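Local coordinates for protein gingipain R2 Pro-Domain (Porphyromonas gingivalis, PDB 4IEF) that is the propeptide of an arginine-specific cysteine protease and probably keeps the enzyme latent, as prodomains of such zymogens generally do, at residues A[12-23]-A[27-39]. Numbering follows the deposited sequence.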
loop_
_atom_site.group_PDB
_atom_site.type_symbol
_atom_site.label_atom_id
_atom_site.label_comp_id
_atom_site.label_asym_id
_atom_site.label_seq_id
_atom_site.Cartn_x
_atom_site.Cartn_y
_atom_site.Cartn_z
ATOM N N ARG A 12 12.522 6.430 -10.599
ATOM C CA ARG A 12 12.076 7.807 -10.803
ATOM C C ARG A 12 12.973 8.534 -11.792
ATOM O O ARG A 12 14.197 8.443 -11.684
ATOM C CB ARG A 12 12.052 8.576 -9.475
ATOM C CG ARG A 12 11.137 9.793 -9.501
ATOM C CD ARG A 12 11.468 10.786 -8.406
ATOM N NE ARG A 12 12.120 11.988 -8.932
ATOM C CZ ARG A 12 13.403 12.292 -8.751
ATOM N NH1 ARG A 12 13.901 13.411 -9.257
ATOM N NH2 ARG A 12 14.193 11.487 -8.052
ATOM N N ASN A 13 12.363 9.274 -12.743
ATOM C CA ASN A 13 13.112 10.055 -13.728
ATOM C C ASN A 13 13.597 11.351 -13.054
ATOM O O ASN A 13 12.760 12.157 -12.631
ATOM C CB ASN A 13 12.269 10.331 -14.980
ATOM C CG ASN A 13 13.022 10.912 -16.160
ATOM O OD1 ASN A 13 13.945 11.721 -16.032
ATOM N ND2 ASN A 13 12.587 10.566 -17.353
ATOM N N PRO A 14 14.933 11.551 -12.904
ATOM C CA PRO A 14 15.426 12.757 -12.208
ATOM C C PRO A 14 15.319 14.034 -13.033
ATOM O O PRO A 14 15.410 15.128 -12.477
ATOM C CB PRO A 14 16.903 12.434 -11.921
ATOM C CG PRO A 14 17.101 10.994 -12.312
ATOM C CD PRO A 14 16.055 10.691 -13.331
ATOM N N GLN A 15 15.144 13.891 -14.355
ATOM C CA GLN A 15 15.061 15.008 -15.292
ATOM C C GLN A 15 13.627 15.593 -15.353
ATOM O O GLN A 15 13.439 16.689 -15.892
ATOM C CB GLN A 15 15.566 14.578 -16.676
ATOM C CG GLN A 15 17.049 14.207 -16.684
ATOM C CD GLN A 15 17.673 14.301 -18.053
ATOM O OE1 GLN A 15 17.851 15.390 -18.610
ATOM N NE2 GLN A 15 18.074 13.160 -18.604
ATOM N N VAL A 16 12.637 14.893 -14.758
ATOM C CA VAL A 16 11.254 15.379 -14.671
ATOM C C VAL A 16 11.193 16.334 -13.470
ATOM O O VAL A 16 11.471 15.919 -12.341
ATOM C CB VAL A 16 10.203 14.234 -14.605
ATOM C CG1 VAL A 16 8.788 14.782 -14.403
ATOM C CG2 VAL A 16 10.262 13.382 -15.868
ATOM N N ARG A 17 10.913 17.628 -13.732
ATOM C CA ARG A 17 10.875 18.651 -12.682
ATOM C C ARG A 17 9.733 19.656 -12.855
ATOM O O ARG A 17 9.318 19.949 -13.978
ATOM C CB ARG A 17 12.224 19.398 -12.572
ATOM C CG ARG A 17 12.655 20.239 -13.783
ATOM C CD ARG A 17 13.833 21.125 -13.407
ATOM N NE ARG A 17 14.184 22.085 -14.457
ATOM C CZ ARG A 17 15.296 22.034 -15.185
ATOM N NH1 ARG A 17 16.175 21.056 -15.003
ATOM N NH2 ARG A 17 15.530 22.953 -16.114
ATOM N N LEU A 18 9.237 20.178 -11.712
ATOM C CA LEU A 18 8.192 21.190 -11.629
ATOM C C LEU A 18 8.839 22.554 -11.866
ATOM O O LEU A 18 9.631 23.004 -11.038
ATOM C CB LEU A 18 7.486 21.114 -10.250
ATOM C CG LEU A 18 6.399 22.150 -9.957
ATOM C CD1 LEU A 18 5.075 21.776 -10.614
ATOM C CD2 LEU A 18 6.212 22.315 -8.462
ATOM N N LEU A 19 8.543 23.182 -13.013
ATOM C CA LEU A 19 9.110 24.490 -13.365
ATOM C C LEU A 19 8.400 25.618 -12.630
ATOM O O LEU A 19 9.069 26.499 -12.093
ATOM C CB LEU A 19 9.079 24.753 -14.885
ATOM C CG LEU A 19 9.971 23.876 -15.779
ATOM C CD1 LEU A 19 9.813 24.265 -17.231
ATOM C CD2 LEU A 19 11.444 24.001 -15.416
ATOM N N SER A 20 7.054 25.598 -12.614
ATOM C CA SER A 20 6.226 26.617 -11.957
ATOM C C SER A 20 4.972 26.004 -11.331
ATOM O O SER A 20 4.475 24.981 -11.810
ATOM C CB SER A 20 5.815 27.706 -12.948
ATOM O OG SER A 20 6.930 28.306 -13.587
ATOM N N ALA A 21 4.463 26.648 -10.264
ATOM C CA ALA A 21 3.247 26.264 -9.549
ATOM C C ALA A 21 2.636 27.492 -8.874
ATOM O O ALA A 21 3.245 28.093 -7.985
ATOM C CB ALA A 21 3.538 25.168 -8.531
ATOM N N GLU A 22 1.465 27.900 -9.371
ATOM C CA GLU A 22 0.678 29.037 -8.890
ATOM C C GLU A 22 -0.752 28.557 -8.718
ATOM O O GLU A 22 -1.355 28.107 -9.691
ATOM C CB GLU A 22 0.774 30.225 -9.871
ATOM C CG GLU A 22 2.032 31.061 -9.710
ATOM C CD GLU A 22 1.865 32.282 -8.824
ATOM O OE1 GLU A 22 1.730 33.398 -9.374
ATOM O OE2 GLU A 22 1.864 32.124 -7.582
ATOM N N GLN A 23 -1.281 28.619 -7.478
ATOM C CA GLN A 23 -2.602 28.123 -7.053
ATOM C C GLN A 23 -2.822 26.683 -7.594
ATOM O O GLN A 23 -2.144 25.768 -7.119
ATOM C CB GLN A 23 -3.792 29.088 -7.349
ATOM C CG GLN A 23 -3.857 29.802 -8.711
ATOM C CD GLN A 23 -4.994 29.316 -9.584
ATOM O OE1 GLN A 23 -4.795 28.564 -10.545
ATOM N NE2 GLN A 23 -6.210 29.759 -9.289
ATOM N N LYS A 27 3.383 24.014 -14.157
ATOM C CA LYS A 27 4.254 23.880 -15.325
ATOM C C LYS A 27 5.214 22.726 -15.055
ATOM O O LYS A 27 6.033 22.807 -14.134
ATOM C CB LYS A 27 4.995 25.194 -15.615
ATOM C CG LYS A 27 5.238 25.459 -17.091
ATOM C CD LYS A 27 5.830 26.849 -17.301
ATOM C CE LYS A 27 6.513 26.982 -18.635
ATOM N NZ LYS A 27 7.246 28.269 -18.742
ATOM N N VAL A 28 5.050 21.616 -15.796
ATOM C CA VAL A 28 5.847 20.406 -15.590
ATOM C C VAL A 28 6.725 20.153 -16.822
ATOM O O VAL A 28 6.243 20.162 -17.959
ATOM C CB VAL A 28 4.971 19.164 -15.231
ATOM C CG1 VAL A 28 5.836 17.942 -14.909
ATOM C CG2 VAL A 28 4.022 19.460 -14.068
ATOM N N GLN A 29 8.020 19.923 -16.572
ATOM C CA GLN A 29 9.001 19.620 -17.596
ATOM C C GLN A 29 9.358 18.139 -17.572
ATOM O O GLN A 29 9.679 17.577 -16.523
ATOM C CB GLN A 29 10.266 20.482 -17.410
ATOM C CG GLN A 29 11.487 19.999 -18.208
ATOM C CD GLN A 29 12.693 20.877 -18.025
ATOM O OE1 GLN A 29 12.728 22.022 -18.472
ATOM N NE2 GLN A 29 13.718 20.350 -17.369
ATOM N N PHE A 30 9.306 17.518 -18.744
ATOM C CA PHE A 30 9.745 16.150 -18.965
ATOM C C PHE A 30 11.003 16.205 -19.804
ATOM O O PHE A 30 11.073 16.982 -20.766
ATOM C CB PHE A 30 8.668 15.291 -19.665
ATOM C CG PHE A 30 9.219 14.020 -20.279
ATOM C CD1 PHE A 30 9.731 14.016 -21.577
ATOM C CD2 PHE A 30 9.277 12.839 -19.543
ATOM C CE1 PHE A 30 10.313 12.862 -22.115
ATOM C CE2 PHE A 30 9.826 11.672 -20.098
ATOM C CZ PHE A 30 10.339 11.693 -21.377
ATOM N N ARG A 31 11.971 15.354 -19.474
ATOM C CA ARG A 31 13.181 15.188 -20.261
ATOM C C ARG A 31 13.463 13.698 -20.375
ATOM O O ARG A 31 13.316 12.966 -19.390
ATOM C CB ARG A 31 14.362 15.969 -19.681
ATOM C CG ARG A 31 14.399 17.422 -20.140
ATOM C CD ARG A 31 15.494 18.204 -19.447
ATOM N NE ARG A 31 15.627 19.546 -20.008
ATOM C CZ ARG A 31 16.401 20.502 -19.503
ATOM N NH1 ARG A 31 17.110 20.280 -18.402
ATOM N NH2 ARG A 31 16.463 21.690 -20.086
ATOM N N MET A 32 13.784 13.237 -21.600
ATOM C CA MET A 32 14.071 11.829 -21.879
ATOM C C MET A 32 15.320 11.381 -21.108
ATOM O O MET A 32 16.354 12.047 -21.157
ATOM C CB MET A 32 14.240 11.585 -23.392
ATOM C CG MET A 32 14.424 10.107 -23.760
ATOM S SD MET A 32 13.058 9.035 -23.228
ATOM C CE MET A 32 11.903 9.311 -24.572
ATOM N N ASP A 33 15.203 10.258 -20.392
ATOM C CA ASP A 33 16.300 9.739 -19.597
ATOM C C ASP A 33 16.463 8.243 -19.830
ATOM O O ASP A 33 15.488 7.491 -19.750
ATOM C CB ASP A 33 16.076 10.051 -18.106
ATOM C CG ASP A 33 17.273 9.725 -17.234
ATOM O OD1 ASP A 33 17.262 8.659 -16.589
ATOM O OD2 ASP A 33 18.221 10.533 -17.207
ATOM N N ASN A 34 17.708 7.828 -20.125
ATOM C CA ASN A 34 18.152 6.445 -20.357
ATOM C C ASN A 34 17.236 5.672 -21.352
ATOM O O ASN A 34 16.820 4.547 -21.073
ATOM C CB ASN A 34 18.275 5.694 -19.009
ATOM C CG ASN A 34 19.035 4.386 -19.065
ATOM O OD1 ASN A 34 19.950 4.191 -19.863
ATOM N ND2 ASN A 34 18.676 3.465 -18.200
ATOM N N LEU A 35 16.938 6.279 -22.513
ATOM C CA LEU A 35 16.127 5.606 -23.535
ATOM C C LEU A 35 16.903 4.420 -24.122
ATOM O O LEU A 35 18.006 4.592 -24.634
ATOM C CB LEU A 35 15.674 6.563 -24.652
ATOM C CG LEU A 35 14.926 5.908 -25.833
ATOM C CD1 LEU A 35 13.495 5.532 -25.454
ATOM C CD2 LEU A 35 14.944 6.811 -27.047
ATOM N N GLN A 36 16.333 3.214 -24.003
ATOM C CA GLN A 36 16.935 1.971 -24.508
ATOM C C GLN A 36 15.941 1.203 -25.373
ATOM O O GLN A 36 14.730 1.394 -25.241
ATOM C CB GLN A 36 17.431 1.062 -23.354
ATOM C CG GLN A 36 18.314 1.768 -22.318
ATOM C CD GLN A 36 19.617 1.081 -21.996
ATOM O OE1 GLN A 36 19.879 0.742 -20.841
ATOM N NE2 GLN A 36 20.504 0.968 -22.983
ATOM N N PHE A 37 16.456 0.318 -26.237
ATOM C CA PHE A 37 15.647 -0.518 -27.119
ATOM C C PHE A 37 16.081 -1.967 -26.961
ATOM O O PHE A 37 17.271 -2.270 -27.050
ATOM C CB PHE A 37 15.759 -0.050 -28.584
ATOM C CG PHE A 37 15.203 1.329 -28.837
ATOM C CD1 PHE A 37 16.033 2.449 -28.815
ATOM C CD2 PHE A 37 13.851 1.514 -29.099
ATOM C CE1 PHE A 37 15.514 3.730 -29.045
ATOM C CE2 PHE A 37 13.334 2.790 -29.322
ATOM C CZ PHE A 37 14.168 3.892 -29.289
ATOM N N THR A 38 15.120 -2.848 -26.670
ATOM C CA THR A 38 15.343 -4.286 -26.493
ATOM C C THR A 38 14.786 -5.013 -27.724
ATOM O O THR A 38 13.606 -4.869 -28.052
ATOM C CB THR A 38 14.703 -4.765 -25.170
ATOM O OG1 THR A 38 15.169 -3.942 -24.100
ATOM C CG2 THR A 38 15.001 -6.227 -24.856
ATOM N N GLY A 39 15.650 -5.760 -28.397
ATOM C CA GLY A 39 15.287 -6.541 -29.572
ATOM C C GLY A 39 14.474 -7.765 -29.198
ATOM O O GLY A 39 14.883 -8.543 -28.332
#
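R17 and Q29 form a hydrogen-bonded antiparallel pair: R17 N reaches Q29 O at 3.1 Å, and Q29 N returns to R17 O at 2.9 Å. Further along, L19 and S20 both face K27, a classic beta bulge: L19 N lies 2.8 Å from K27 O, S20 N bonds that oxygen weakly, and K27 N closes it onto S20 O (2.8 Å, 173°). The buried side is apolar: V16 CG2 lies 3.8 Å from F30 CD2, and V16 and L18 flank V28. Before strand 17-22, N13 ND2 donates to R31 O (3.2 Å), while N13 OD1 accepts from Q15 N in an Asx turn. Q15 NE2 meets the anti lone pair of D33 OD2 at 3.0 Å (162°), amide and carboxylate planes nearly perpendicular; D33 OD1 hydrogen-bonds T53 OG1.

The other face is mixed, close-packed at buried Q29 but solvent-exposed at R17 and L19. CG between backbone N and carbonyl carbon (chi1 65°) and an extended chain lay R17 beside Q29; Q29 NE2 covers the guanidinium centre, 3.2 Å from R17 CZ, donor facing donor without a bond. The R31–E168 salt bridge probably eases the R17–R31 like-charge contact.

Strand 17-22 edges the large antiparallel sheet; 25-31 joins it to 162-176, F30 meets F151 of 144-157, and V16 touches L69 of 69-74.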